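Local structure of ribosomal RNA small subunit methyltransferase E (Bacillus subtilis, 1VHK) at residues Thr103-His108 with Ser145-Pro151; Lys94-Ile98 with Thr236-Leu241. The protein probably methylates the N3 position of a specific uridine in 16S rRNA of the assembled 30S ribosomal subunit, with S-adenosyl-L-methionine as methyl donor. All coordinates share one frame; numbering follows the deposited sequence.

Both contacts lie in the SPOUT-type RNA methyltransferase domain and share helix 94-104. Contact 2 takes the start of that helix and packs it against 236-241, the entry to helix 239-253. Contact 1 takes its end and sets it against the loop between helix 131-144 and strand 152-153. Their centres are about 15 Å apart, and Leu105 of contact 1 packs on Leu241 of contact 2. Contact 1 is buried near the centre of the chain and is held by arginine bonds to backbone carbonyls. Contact 2 is only partly buried and has no hydrogen bond across it. Both also touch the second subunit.

Contact 1 (Thr103-His108 with Ser145-Pro151); sequences TELGAH and SYRNEVP
Arg147 binds two backbone carbonyls, Thr103 O at the end of helix 94-104 and Ala107 O in the turn that follows. Its NH1 donates to Thr103 O at 2.8 Å. Its NH2 donates to Ala107 O, also at 2.8 Å, from above the carbonyl plane. A weak bond from NH1 to Ala107 O adds to this. The Arg147 chain bends at both chi2 (-70°) and chi3 (-72°), which folds the guanidinium over to the carbonyls of Thr103 and Ala107. Thr103 O also accepts from Gly106 N, part of the Schellman motif that ends the helix with Gly106 at positive phi. The backbone of Gly106 lies over one face of the guanidinium, with its C atom 3.5 Å from Arg147 NH1. Glu149 OE2 forms a salt bridge with Arg147 NH2 at 3.4 Å, and Glu78 pairs with Arg147 NE.

The carboxylate of Glu149 reaches the His108 ring at its edge, with OE1 2.9 Å from ND1. The two planes are 59° apart. Pro151 packs its CG against Thr103 CG2, and its CA makes a CA-H...O contact with His108 O. Ser145 CB rests 3.9 Å from Glu104 CA.

The arginine thus supplies donors to carbonyls at the helix end and in the turn after it. Its charge is probably balanced by Glu78 and Glu149, and the same group ties both to the loop leading into strand 152-153.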
# COMPACT_ATOMS: atom_id res chain seq x y z
N THR A 103 -6.07 -1.18 -5.03
CA THR A 103 -6.06 -2.35 -5.90
C THR A 103 -4.70 -3.04 -5.80
O THR A 103 -4.65 -4.27 -5.57
CB THR A 103 -6.40 -2.00 -7.37
OG1 THR A 103 -7.66 -1.29 -7.41
CG2 THR A 103 -6.54 -3.25 -8.24
N GLU A 104 -3.60 -2.28 -5.89
CA GLU A 104 -2.28 -2.92 -5.77
C GLU A 104 -2.31 -3.80 -4.50
O GLU A 104 -2.01 -4.98 -4.58
CB GLU A 104 -1.09 -2.00 -5.70
CG GLU A 104 -0.96 -0.79 -6.56
CD GLU A 104 0.24 0.11 -6.35
OE1 GLU A 104 1.35 -0.34 -6.02
OE2 GLU A 104 0.12 1.36 -6.54
N LEU A 105 -2.77 -3.29 -3.35
CA LEU A 105 -2.84 -4.02 -2.14
C LEU A 105 -3.89 -5.08 -1.96
O LEU A 105 -4.02 -5.61 -0.83
CB LEU A 105 -2.82 -3.07 -0.92
CG LEU A 105 -1.54 -2.23 -0.85
CD1 LEU A 105 -1.77 -0.97 -0.04
CD2 LEU A 105 -0.36 -3.05 -0.31
N GLY A 106 -4.67 -5.48 -2.95
CA GLY A 106 -5.63 -6.52 -2.84
C GLY A 106 -7.06 -6.21 -2.54
O GLY A 106 -7.86 -7.17 -2.41
N ALA A 107 -7.48 -4.98 -2.37
CA ALA A 107 -8.87 -4.64 -2.07
C ALA A 107 -9.82 -5.30 -3.06
O ALA A 107 -9.54 -5.35 -4.26
CB ALA A 107 -9.03 -3.11 -2.18
N HIS A 108 -10.99 -5.74 -2.57
CA HIS A 108 -11.96 -6.41 -3.41
C HIS A 108 -12.93 -5.46 -4.07
O HIS A 108 -13.36 -5.71 -5.20
CB HIS A 108 -12.74 -7.53 -2.68
CG HIS A 108 -13.74 -8.18 -3.59
ND1 HIS A 108 -13.37 -9.08 -4.59
CD2 HIS A 108 -15.08 -8.01 -3.72
CE1 HIS A 108 -14.45 -9.44 -5.27
NE2 HIS A 108 -15.49 -8.80 -4.76
N SER A 145 -0.42 -4.90 -11.15
CA SER A 145 -0.13 -5.61 -9.92
C SER A 145 -0.36 -7.10 -10.01
O SER A 145 -0.19 -7.81 -9.00
CB SER A 145 -0.92 -5.04 -8.74
OG SER A 145 -2.30 -5.21 -8.98
N TYR A 146 -0.81 -7.57 -11.16
CA TYR A 146 -1.02 -8.97 -11.41
C TYR A 146 -2.16 -9.53 -10.59
O TYR A 146 -2.07 -10.63 -10.04
CB TYR A 146 0.28 -9.77 -11.17
CG TYR A 146 1.22 -9.71 -12.35
CD1 TYR A 146 1.98 -10.79 -12.73
CD2 TYR A 146 1.26 -8.58 -13.16
CE1 TYR A 146 2.79 -10.75 -13.84
CE2 TYR A 146 2.06 -8.53 -14.28
CZ TYR A 146 2.84 -9.62 -14.61
OH TYR A 146 3.67 -9.54 -15.71
N ARG A 147 -3.22 -8.75 -10.49
CA ARG A 147 -4.42 -9.22 -9.80
C ARG A 147 -5.10 -10.24 -10.74
O ARG A 147 -4.79 -10.28 -11.93
CB ARG A 147 -5.36 -8.05 -9.52
CG ARG A 147 -4.99 -7.16 -8.38
CD ARG A 147 -5.14 -7.83 -7.02
NE ARG A 147 -6.53 -8.03 -6.64
CZ ARG A 147 -7.35 -7.08 -6.21
NH1 ARG A 147 -6.93 -5.84 -6.06
NH2 ARG A 147 -8.59 -7.42 -5.92
N ASN A 148 -5.91 -11.13 -10.18
CA ASN A 148 -6.65 -12.12 -10.94
C ASN A 148 -8.07 -11.61 -11.20
O ASN A 148 -8.85 -12.31 -11.84
CB ASN A 148 -6.74 -13.45 -10.21
CG ASN A 148 -5.38 -14.15 -10.14
OD1 ASN A 148 -4.54 -13.71 -9.36
ND2 ASN A 148 -5.19 -15.19 -10.95
N GLU A 149 -8.36 -10.42 -10.70
CA GLU A 149 -9.61 -9.75 -10.82
C GLU A 149 -9.42 -8.22 -10.76
O GLU A 149 -8.51 -7.74 -10.11
CB GLU A 149 -10.59 -10.11 -9.67
CG GLU A 149 -10.34 -9.35 -8.39
CD GLU A 149 -11.52 -9.09 -7.50
OE1 GLU A 149 -12.24 -10.04 -7.11
OE2 GLU A 149 -11.76 -7.90 -7.12
N VAL A 150 -10.38 -7.52 -11.34
CA VAL A 150 -10.41 -6.06 -11.32
C VAL A 150 -11.45 -5.61 -10.30
O VAL A 150 -12.63 -5.97 -10.38
CB VAL A 150 -10.82 -5.53 -12.71
CG1 VAL A 150 -10.94 -4.02 -12.68
CG2 VAL A 150 -9.82 -6.02 -13.76
N PRO A 151 -11.02 -4.89 -9.28
CA PRO A 151 -11.93 -4.46 -8.23
C PRO A 151 -13.01 -3.52 -8.77
O PRO A 151 -12.73 -2.63 -9.56
CB PRO A 151 -11.07 -3.80 -7.19
CG PRO A 151 -9.67 -3.96 -7.60
CD PRO A 151 -9.64 -4.47 -9.01

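Contact 2 (Lys94-Ile98 with Thr236-Leu241); sequences KLEWI and TETAPL
Van der Waals packing carries most of this contact. Ile98 lies across the backbone of Glu237, with CG1 3.6 Å from Glu237 CA. Its CD1 is as close to Thr236 O, at 3.6 Å. The CG1 branch stands opposite the carbonyl carbon, beside the backbone N (chi1 -78°), and this turns it to 236-241. Pro240 CG meets the same branch more loosely, 4.5 Å from Ile98 CG1. Leu241 points its CD2 methyl at the six-membered ring of Trp97, nearest to CZ3. Glu237 CB is 4.2 Å from Trp97 CE3.

The polar groups meet less directly. The extended chain of Lys94 passes the Glu237 carboxylate, with CE 3.9 Å from OE2. Lys94 NZ and Glu237 OE1 stay 4.9 Å apart, so any attraction between them acts at a distance. Each side chain has a salt-bridge partner elsewhere: Lys94 NZ with Glu208, Glu237 OE2 with Lys101 of the second subunit. A weak bond from Thr236 OG1 to Glu237 OE1 stays within 236-241.

Trp97 also meets Trp97 of the second subunit edge-to-face, which places this contact at the dimer interface. The start of helix 94-104 here meets the entry to helix 239-253, whose C-terminal region is probably knotted, as in other SPOUT methyltransferases. Towards the parallel sheet, Ile98 touches Ser87 and Pro240 touches Ile85, both on strand 82-88. Pro240 also reaches Phe205 on strand 200-205.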
# COMPACT_ATOMS: atom_id res chain seq x y z
N LYS A 94 -7.65 12.44 -3.94
CA LYS A 94 -7.23 11.38 -3.04
C LYS A 94 -7.94 10.06 -3.27
O LYS A 94 -7.40 8.98 -3.00
CB LYS A 94 -7.37 11.84 -1.59
CG LYS A 94 -6.45 13.00 -1.23
CD LYS A 94 -7.00 13.77 -0.05
CE LYS A 94 -6.00 14.79 0.46
NZ LYS A 94 -6.64 15.86 1.26
N LEU A 95 -9.14 10.12 -3.85
CA LEU A 95 -9.89 8.91 -4.14
C LEU A 95 -9.20 8.06 -5.20
O LEU A 95 -9.23 6.83 -5.10
CB LEU A 95 -11.32 9.16 -4.51
CG LEU A 95 -12.42 8.34 -3.89
CD1 LEU A 95 -13.57 8.15 -4.88
CD2 LEU A 95 -11.98 7.01 -3.32
N GLU A 96 -8.58 8.67 -6.19
CA GLU A 96 -7.85 7.93 -7.22
C GLU A 96 -6.64 7.22 -6.60
O GLU A 96 -6.37 6.10 -6.99
CB GLU A 96 -7.37 8.83 -8.35
CG GLU A 96 -8.44 9.37 -9.27
CD GLU A 96 -7.87 10.21 -10.39
OE1 GLU A 96 -6.62 10.21 -10.54
OE2 GLU A 96 -8.62 10.86 -11.14
N TRP A 97 -5.98 7.85 -5.65
CA TRP A 97 -4.83 7.25 -4.98
C TRP A 97 -5.30 6.08 -4.13
O TRP A 97 -4.70 5.02 -4.08
CB TRP A 97 -4.14 8.30 -4.10
CG TRP A 97 -2.65 8.20 -4.06
CD1 TRP A 97 -1.78 8.59 -5.06
CD2 TRP A 97 -1.82 7.71 -3.00
NE1 TRP A 97 -0.48 8.34 -4.68
CE2 TRP A 97 -0.48 7.81 -3.42
CE3 TRP A 97 -2.10 7.17 -1.73
CZ2 TRP A 97 0.59 7.42 -2.61
CZ3 TRP A 97 -1.03 6.78 -0.95
CH2 TRP A 97 0.30 6.89 -1.39
N ILE A 98 -6.49 6.28 -3.51
CA ILE A 98 -7.04 5.22 -2.68
C ILE A 98 -7.40 4.03 -3.55
O ILE A 98 -7.19 2.89 -3.14
CB ILE A 98 -8.24 5.70 -1.85
CG1 ILE A 98 -7.76 6.52 -0.64
CG2 ILE A 98 -9.08 4.53 -1.35
CD1 ILE A 98 -8.78 7.54 -0.13
N THR A 236 -6.65 10.22 5.25
CA THR A 236 -7.68 9.43 4.65
C THR A 236 -7.22 8.50 3.54
O THR A 236 -7.93 7.51 3.33
CB THR A 236 -8.86 10.24 4.05
OG1 THR A 236 -8.40 11.38 3.34
CG2 THR A 236 -9.71 10.61 5.22
N GLU A 237 -6.23 8.96 2.80
CA GLU A 237 -5.64 8.20 1.72
C GLU A 237 -4.65 7.16 2.27
O GLU A 237 -4.49 6.10 1.66
CB GLU A 237 -5.02 9.10 0.66
CG GLU A 237 -3.86 9.96 1.06
CD GLU A 237 -4.15 11.23 1.79
OE1 GLU A 237 -5.17 11.35 2.52
OE2 GLU A 237 -3.34 12.20 1.69
N THR A 238 -4.21 7.34 3.51
CA THR A 238 -3.25 6.46 4.17
C THR A 238 -3.86 5.32 4.95
O THR A 238 -3.43 4.15 4.76
CB THR A 238 -2.27 7.23 5.07
OG1 THR A 238 -1.85 8.44 4.43
CG2 THR A 238 -1.03 6.40 5.38
N ALA A 239 -4.92 5.53 5.70
CA ALA A 239 -5.59 4.54 6.52
C ALA A 239 -5.92 3.22 5.86
O ALA A 239 -5.59 2.16 6.39
CB ALA A 239 -6.87 5.11 7.14
N PRO A 240 -6.59 3.21 4.72
CA PRO A 240 -6.93 2.00 4.02
C PRO A 240 -5.72 1.21 3.51
O PRO A 240 -5.81 -0.00 3.28
CB PRO A 240 -7.77 2.44 2.85
CG PRO A 240 -7.99 3.88 2.96
CD PRO A 240 -7.16 4.41 4.09
N LEU A 241 -4.63 1.90 3.25
CA LEU A 241 -3.41 1.29 2.75
C LEU A 241 -2.76 0.44 3.85
O LEU A 241 -2.50 -0.74 3.64
CB LEU A 241 -2.45 2.38 2.29
CG LEU A 241 -2.53 2.80 0.83
CD1 LEU A 241 -3.94 2.69 0.24
CD2 LEU A 241 -1.99 4.21 0.70